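Local atomic coordinates of protein ACDH-11, isoform b (Caenorhabditis elegans, PDB entry 4Y9J), a protein that belongs to the acyl-CoA dehydrogenase family of flavoproteins and binds flavin-adenine dinucleotide in a four-chain assembly. Residues I317-A322 and V401-A406; Q409-V414 and D438-P443. All coordinates share one frame; numbering follows the deposited sequence.

Contact 1 of 2, residues I317-A322 and V401-A406; sequences IHNAVA and VLKLYA. With UCC (S-{(3S,5R,9R)-1-[(2R,3S,4R,5R)-5-(6-amino-9H-purin-9-yl)-4-hydroxy-3-(phosphonooxy)tetrahydrofuran-2-yl]-3,5,9-trihydroxy-8,8-dimethyl-3,5-dioxido-10,14-dioxo-2,4,6-trioxa-11,15-diaza-3lambda~5~,5lambda~5~-diphosphaheptadecan-17-yl} undecanethioate), chain F.
The flat carboxamide of Asn319 has the aliphatic end of Lys403 over one face: CE of Lys403 stands almost directly above ND2 of Asn319, at 3.3 Å, with CD beside it. A water lies on the other side of the amide plane, tilted out of it. It accepts a weak hydrogen bond from Asn319 ND2 at 2.8 Å and donates to the backbone O of Lys403, also at 2.8 Å, so it bridges the two helices. At the oxygen end, Asn319 OD1 lies 4.0 Å from CA7 and C11 of the UCC acyl chain. Thr442 O takes a hydrogen bond from the same ND2, and a weak bond from Trp445 NE1 reaches OD1; together they probably limit rotation of the amide. The bend of the lysine chain at chi2 (-61°) carries its methylenes past the amide, and NZ is hydrogen-bonded to the backbone oxygens of Thr442, Trp445 and Gly447, which probably favour its charged form. Next along the helix, the methyl of Ala320 fits against the branch point of Leu402, CB to CG 3.5 Å, with both leucine methyls close by. The axes of the two short segments approach to 8.4 Å and run in the same general direction, crossing at 29°. Segment 317-322 also lines the UCC pocket, Ala322 CB lying 3.3 Å from C11. Both segments belong to the helical C-terminal domain of the acyl-CoA dehydrogenase fold. Helix 121-135 packs on Val321 and His318, helix 352-383 on Leu402, and helices 449-461 and 524-545 on Val401 and Leu404.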
loop_
_atom_site.group_PDB
_atom_site.type_symbol
_atom_site.label_atom_id
_atom_site.label_comp_id
_atom_site.label_asym_id
_atom_site.label_seq_id
_atom_site.Cartn_x
_atom_site.Cartn_y
_atom_site.Cartn_z
ATOM N N ILE B 317 -34.000 9.218 9.409
ATOM C CA ILE B 317 -33.776 10.504 10.143
ATOM C C ILE B 317 -32.239 10.771 10.434
ATOM O O ILE B 317 -31.718 11.894 10.293
ATOM C CB ILE B 317 -34.548 10.534 11.441
ATOM C CG1 ILE B 317 -36.076 10.507 11.128
ATOM C CG2 ILE B 317 -34.156 11.724 12.314
ATOM C CD1 ILE B 317 -36.953 10.704 12.311
ATOM N N HIS B 318 -31.561 9.752 10.932
ATOM C CA HIS B 318 -30.106 9.822 11.114
ATOM C C HIS B 318 -29.428 10.164 9.786
ATOM O O HIS B 318 -28.440 10.890 9.758
ATOM C CB HIS B 318 -29.539 8.496 11.604
ATOM C CG HIS B 318 -29.583 8.283 13.082
ATOM N ND1 HIS B 318 -30.735 8.010 13.792
ATOM C CD2 HIS B 318 -28.587 8.228 13.983
ATOM C CE1 HIS B 318 -30.442 7.807 15.058
ATOM N NE2 HIS B 318 -29.150 7.950 15.194
ATOM N N ASN B 319 -29.906 9.592 8.693
ATOM C CA ASN B 319 -29.258 9.860 7.399
ATOM C C ASN B 319 -29.454 11.340 7.034
ATOM O O ASN B 319 -28.554 11.960 6.511
ATOM C CB ASN B 319 -29.823 8.956 6.314
ATOM C CG ASN B 319 -29.064 9.054 5.033
ATOM O OD1 ASN B 319 -28.000 8.461 4.864
ATOM N ND2 ASN B 319 -29.598 9.844 4.108
ATOM N N ALA B 320 -30.611 11.906 7.333
ATOM C CA ALA B 320 -30.818 13.313 7.098
ATOM C C ALA B 320 -29.913 14.199 7.935
ATOM O O ALA B 320 -29.455 15.255 7.495
ATOM C CB ALA B 320 -32.286 13.675 7.317
ATOM N N VAL B 321 -29.722 13.778 9.187
ATOM C CA VAL B 321 -28.767 14.407 10.103
ATOM C C VAL B 321 -27.362 14.479 9.451
ATOM O O VAL B 321 -26.715 15.513 9.505
ATOM C CB VAL B 321 -28.669 13.692 11.433
ATOM C CG1 VAL B 321 -27.488 14.228 12.234
ATOM C CG2 VAL B 321 -29.925 13.854 12.246
ATOM N N ALA B 322 -26.949 13.389 8.830
ATOM C CA ALA B 322 -25.654 13.282 8.185
ATOM C C ALA B 322 -25.581 14.206 6.964
ATOM O O ALA B 322 -24.623 14.941 6.836
ATOM C CB ALA B 322 -25.417 11.874 7.744
ATOM N N VAL B 401 -39.659 12.222 3.151
ATOM C CA VAL B 401 -39.538 13.519 2.476
ATOM C C VAL B 401 -38.225 14.174 2.931
ATOM O O VAL B 401 -37.406 14.588 2.116
ATOM C CB VAL B 401 -40.746 14.422 2.750
ATOM C CG1 VAL B 401 -40.506 15.811 2.194
ATOM C CG2 VAL B 401 -42.014 13.818 2.180
ATOM N N LEU B 402 -38.014 14.219 4.242
ATOM C CA LEU B 402 -36.757 14.746 4.798
ATOM C C LEU B 402 -35.485 14.058 4.312
ATOM O O LEU B 402 -34.543 14.702 3.813
ATOM C CB LEU B 402 -36.809 14.700 6.299
ATOM C CG LEU B 402 -35.553 15.031 7.063
ATOM C CD1 LEU B 402 -35.138 16.468 6.872
ATOM C CD2 LEU B 402 -35.731 14.753 8.549
ATOM N N LYS B 403 -35.483 12.739 4.437
ATOM C CA LYS B 403 -34.360 11.969 3.986
ATOM C C LYS B 403 -34.070 12.243 2.513
ATOM O O LYS B 403 -32.904 12.520 2.132
ATOM C CB LYS B 403 -34.599 10.466 4.249
ATOM C CG LYS B 403 -33.400 9.508 4.152
ATOM C CD LYS B 403 -32.709 9.422 2.810
ATOM C CE LYS B 403 -31.972 8.109 2.637
ATOM N NZ LYS B 403 -31.180 8.007 1.406
ATOM N N LEU B 404 -35.056 12.094 1.660
ATOM C CA LEU B 404 -34.776 12.176 0.237
ATOM C C LEU B 404 -34.412 13.595 -0.155
ATOM O O LEU B 404 -33.574 13.817 -1.048
ATOM C CB LEU B 404 -35.919 11.637 -0.602
ATOM C CG LEU B 404 -37.238 12.383 -0.649
ATOM C CD1 LEU B 404 -37.242 13.423 -1.775
ATOM C CD2 LEU B 404 -38.417 11.421 -0.818
ATOM N N TYR B 405 -34.993 14.579 0.486
ATOM C CA TYR B 405 -34.739 15.959 0.083
ATOM C C TYR B 405 -33.335 16.439 0.532
ATOM O O TYR B 405 -32.540 16.949 -0.313
ATOM C CB TYR B 405 -35.856 16.910 0.553
ATOM C CG TYR B 405 -35.758 18.287 -0.159
ATOM C CD1 TYR B 405 -36.092 18.404 -1.490
ATOM C CD2 TYR B 405 -35.297 19.403 0.497
ATOM C CE1 TYR B 405 -36.015 19.617 -2.142
ATOM C CE2 TYR B 405 -35.207 20.613 -0.121
ATOM C CZ TYR B 405 -35.591 20.724 -1.451
ATOM O OH TYR B 405 -35.481 21.906 -2.135
ATOM N N ALA B 406 -33.011 16.287 1.826
ATOM C CA ALA B 406 -31.686 16.653 2.307
ATOM C C ALA B 406 -30.612 15.832 1.578
ATOM O O ALA B 406 -29.512 16.320 1.280
ATOM C CB ALA B 406 -31.552 16.449 3.830
HETATM O OA1 UCC F . -28.685 0.917 3.446
HETATM C CA1 UCC F . -28.656 0.340 4.601
HETATM C CA2 UCC F . -27.688 0.577 5.766
HETATM C CA3 UCC F . -26.851 1.818 5.795
HETATM C CA4 UCC F . -26.770 2.433 7.233
HETATM C CA5 UCC F . -27.524 3.769 7.258
HETATM C CA6 UCC F . -26.774 4.804 8.023
HETATM C CA7 UCC F . -27.516 6.131 8.053
HETATM C CA8 UCC F . -26.624 6.818 9.007
HETATM C CA9 UCC F . -26.164 8.150 8.753
HETATM C C10 UCC F . -24.722 8.254 8.534
HETATM C C11 UCC F . -24.670 8.768 7.103
HETATM S S UCC F . -29.680 -0.885 5.099
HETATM C CP1 UCC F . -30.829 -1.287 3.728
HETATM C CP2 UCC F . -31.730 -0.169 3.302
HETATM N NP1 UCC F . -32.814 -0.627 2.409
HETATM C CP3 UCC F . -33.835 0.208 2.206
HETATM O OP1 UCC F . -33.874 1.369 2.613
HETATM C CP4 UCC F . -35.042 -0.356 1.485
HETATM C CP5 UCC F . -35.408 0.567 0.314
HETATM N NP2 UCC F . -36.674 0.023 -0.161
HETATM C CP6 UCC F . -37.863 0.308 0.366
HETATM O OP2 UCC F . -38.030 1.148 1.240
HETATM C CP8 UCC F . -39.030 -0.402 -0.290
HETATM O OP3 UCC F . -40.104 0.564 -0.504
HETATM C CPB UCC F . -39.718 -1.468 0.530
HETATM C CP7 UCC F . -40.011 -1.199 2.014
HETATM C CP9 UCC F . -38.478 -2.405 0.869
HETATM C CPA UCC F . -40.450 -2.541 -0.305
HETATM O O7 UCC F . -41.014 -3.543 0.579
HETATM P P2 UCC F . -42.243 -4.469 0.073
HETATM O O21 UCC F . -42.613 -5.477 1.149
HETATM O O22 UCC F . -41.928 -4.837 -1.384
HETATM O O6 UCC F . -43.392 -3.325 -0.064
HETATM P P1 UCC F . -44.770 -3.195 0.724
HETATM O O11 UCC F . -45.691 -4.387 0.509
HETATM O O12 UCC F . -45.237 -1.825 0.332
HETATM O "O5'" UCC F . -44.202 -3.170 2.292
HETATM C "C5'" UCC F . -44.604 -4.202 3.226
HETATM C "C4'" UCC F . -45.187 -3.602 4.520
HETATM C "C3'" UCC F . -46.428 -2.761 4.235
HETATM O "O3'" UCC F . -47.224 -2.895 5.386
HETATM P P3 UCC F . -48.640 -3.594 5.356
HETATM O O33 UCC F . -49.026 -3.586 6.818
HETATM O O32 UCC F . -48.351 -5.018 4.943
HETATM O O31 UCC F . -49.473 -2.718 4.386
HETATM C "C2'" UCC F . -45.946 -1.320 4.132
HETATM O "O2'" UCC F . -46.866 -0.334 4.596
HETATM O "O4'" UCC F . -44.225 -2.709 5.121
HETATM C "C1'" UCC F . -44.794 -1.406 5.142
HETATM N N9 UCC F . -43.742 -0.389 4.997
HETATM C C4 UCC F . -43.601 0.606 5.866
HETATM N N3 UCC F . -44.190 0.960 7.033
HETATM C C8 UCC F . -42.859 -0.276 3.977
HETATM N N7 UCC F . -42.080 0.798 4.201
HETATM C C5 UCC F . -42.475 1.384 5.355
HETATM C C6 UCC F . -42.033 2.531 6.192
HETATM N N6 UCC F . -40.990 3.292 5.772
HETATM N N1 UCC F . -42.753 2.817 7.324
HETATM C C2 UCC F . -43.791 2.049 7.715
HETATM O O HOH W 1 -30.775 12.423 3.906
#

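Contact 2 of 2, residues Q409-V414 and D438-P443; sequences QAVPMV and DAQVTP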
loop_
_atom_site.group_PDB
_atom_site.type_symbol
_atom_site.label_atom_id
_atom_site.label_comp_id
_atom_site.label_asym_id
_atom_site.label_seq_id
_atom_site.Cartn_x
_atom_site.Cartn_y
_atom_site.Cartn_z
ATOM N N GLN B 409 -30.081 17.429 -1.775
ATOM C CA GLN B 409 -29.351 18.686 -1.583
ATOM C C GLN B 409 -27.822 18.524 -1.353
ATOM O O GLN B 409 -27.073 19.389 -1.739
ATOM C CB GLN B 409 -29.882 19.468 -0.408
ATOM C CG GLN B 409 -31.238 20.080 -0.578
ATOM C CD GLN B 409 -31.627 20.771 0.695
ATOM O OE1 GLN B 409 -31.702 20.129 1.742
ATOM N NE2 GLN B 409 -31.859 22.061 0.625
ATOM N N ALA B 410 -27.408 17.431 -0.739
ATOM C CA ALA B 410 -26.104 17.341 -0.069
ATOM C C ALA B 410 -24.913 17.371 -1.061
ATOM O O ALA B 410 -24.014 18.161 -0.870
ATOM C CB ALA B 410 -26.005 16.085 0.782
ATOM N N VAL B 411 -24.927 16.550 -2.104
ATOM C CA VAL B 411 -23.765 16.521 -2.982
ATOM C C VAL B 411 -23.582 17.828 -3.754
ATOM O O VAL B 411 -22.513 18.372 -3.734
ATOM C CB VAL B 411 -23.715 15.304 -3.907
ATOM C CG1 VAL B 411 -22.564 15.413 -4.914
ATOM C CG2 VAL B 411 -23.536 14.007 -3.076
ATOM N N PRO B 412 -24.635 18.369 -4.386
ATOM C CA PRO B 412 -24.349 19.654 -5.024
ATOM C C PRO B 412 -23.929 20.768 -4.073
ATOM O O PRO B 412 -23.131 21.616 -4.492
ATOM C CB PRO B 412 -25.668 20.041 -5.684
ATOM C CG PRO B 412 -26.371 18.715 -5.882
ATOM C CD PRO B 412 -25.978 17.857 -4.713
ATOM N N MET B 413 -24.492 20.805 -2.866
ATOM C CA MET B 413 -24.087 21.830 -1.930
ATOM C C MET B 413 -22.621 21.608 -1.440
ATOM O O MET B 413 -21.849 22.559 -1.358
ATOM C CB MET B 413 -25.002 21.889 -0.718
ATOM C CG MET B 413 -24.810 23.231 0.001
ATOM S SD MET B 413 -25.868 23.422 1.392
ATOM C CE MET B 413 -27.395 23.658 0.442
ATOM N N VAL B 414 -22.229 20.397 -1.131
ATOM C CA VAL B 414 -20.866 20.178 -0.658
ATOM C C VAL B 414 -19.890 20.392 -1.838
ATOM O O VAL B 414 -18.846 20.972 -1.626
ATOM C CB VAL B 414 -20.669 18.796 -0.044
ATOM C CG1 VAL B 414 -19.213 18.561 0.343
ATOM C CG2 VAL B 414 -21.534 18.693 1.184
ATOM N N ASP B 438 -18.159 11.241 1.298
ATOM C CA ASP B 438 -19.067 10.785 2.336
ATOM C C ASP B 438 -20.533 11.270 2.162
ATOM O O ASP B 438 -21.467 10.478 2.265
ATOM C CB ASP B 438 -18.512 11.075 3.739
ATOM C CG ASP B 438 -17.187 10.240 4.077
ATOM O OD1 ASP B 438 -16.653 9.430 3.230
ATOM O OD2 ASP B 438 -16.657 10.370 5.253
ATOM N N ALA B 439 -20.710 12.547 1.832
ATOM C CA ALA B 439 -22.037 13.104 1.582
ATOM C C ALA B 439 -22.741 12.354 0.433
ATOM O O ALA B 439 -23.956 12.225 0.443
ATOM C CB ALA B 439 -21.931 14.595 1.231
ATOM N N GLN B 440 -21.977 11.837 -0.535
ATOM C CA GLN B 440 -22.515 11.072 -1.644
ATOM C C GLN B 440 -23.158 9.736 -1.234
ATOM O O GLN B 440 -23.951 9.183 -1.986
ATOM C CB GLN B 440 -21.455 10.931 -2.757
ATOM C CG GLN B 440 -21.810 10.068 -3.938
ATOM C CD GLN B 440 -22.965 10.668 -4.758
ATOM O OE1 GLN B 440 -24.166 10.312 -4.530
ATOM N NE2 GLN B 440 -22.663 11.588 -5.581
ATOM N N VAL B 441 -22.816 9.185 -0.062
ATOM C CA VAL B 441 -23.553 8.006 0.383
ATOM C C VAL B 441 -25.071 8.306 0.694
ATOM O O VAL B 441 -25.940 7.441 0.563
ATOM C CB VAL B 441 -22.898 7.330 1.597
ATOM C CG1 VAL B 441 -23.287 7.966 2.907
ATOM C CG2 VAL B 441 -23.251 5.839 1.555
ATOM N N THR B 442 -25.301 9.533 1.116
ATOM C CA THR B 442 -26.579 9.894 1.769
ATOM C C THR B 442 -27.826 9.826 0.838
ATOM O O THR B 442 -28.866 9.460 1.330
ATOM C CB THR B 442 -26.528 11.186 2.593
ATOM O OG1 THR B 442 -26.363 12.366 1.787
ATOM C CG2 THR B 442 -25.457 11.160 3.624
ATOM N N PRO B 443 -27.713 10.139 -0.459
ATOM C CA PRO B 443 -28.892 9.887 -1.318
ATOM C C PRO B 443 -29.046 8.481 -1.798
ATOM O O PRO B 443 -30.054 8.220 -2.500
ATOM C CB PRO B 443 -28.642 10.826 -2.524
ATOM C CG PRO B 443 -27.133 10.817 -2.595
ATOM C CD PRO B 443 -26.704 10.958 -1.190
#
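Ala439 O accepts two bonds from Thr442, a residue that, like Ala439 itself, packs on Ala410. The hydroxyl OG1 of Thr442 donates at 2.8 Å, in the carbonyl plane with a C=O...donor angle of 150°, and the backbone N of Thr442 closes a type I turn at 3.1 Å. With chi1 at 68°, OG1 sits between the backbone N and the carbonyl carbon, from where it reaches the oxygen; it is also hydrogen-bonded to Ser323 OG. These bonds shape the turn, which meets helix 389-419 by van der Waals packing: Ala410 CB approaches Thr442 OG1 to 3.9 Å and Val414 CG2 meets Ala439 CB at 4.1 Å. Closer still is Val411, whose CG2 rests 3.4 Å from Gln440 CA. A bend at chi2 (66°) brings the amide of Gln440 back to this valine, NE2 lying 3.6 Å from Val411 CG2. That NE2 is hydrogen-bonded to Ser415 OG of the second subunit, which also packs on Val411. The helix kinks at Pro412, whose N has no bond to the preceding turn. Turn and helix belong to the all-helical C-terminal domain of acyl-CoA dehydrogenases, here at a subunit interface beside the flavin, with Val441 touching FAD.

Overall arrangement
Contacts 1 and 2 follow each other along helix 389-419, their centres 11 Å apart, and meet at the backbone oxygen of Thr442. Two donors of contact 1 converge on it: Lys403 NZ at 2.7 Å from Thr442 O and Asn319 ND2 at 2.9 Å, both probable hydrogen bonds, which tie the turn of contact 2 to both helices of contact 1. Ala322 CB adds packing on Thr442 CG2 at 4.2 Å. Contact 1 borders the acyl chain of UCC, and the side chain of Thr442 comes within about 4 Å of that ligand, whereas the Lys403 side chain is about 8 Å from a bound FAD.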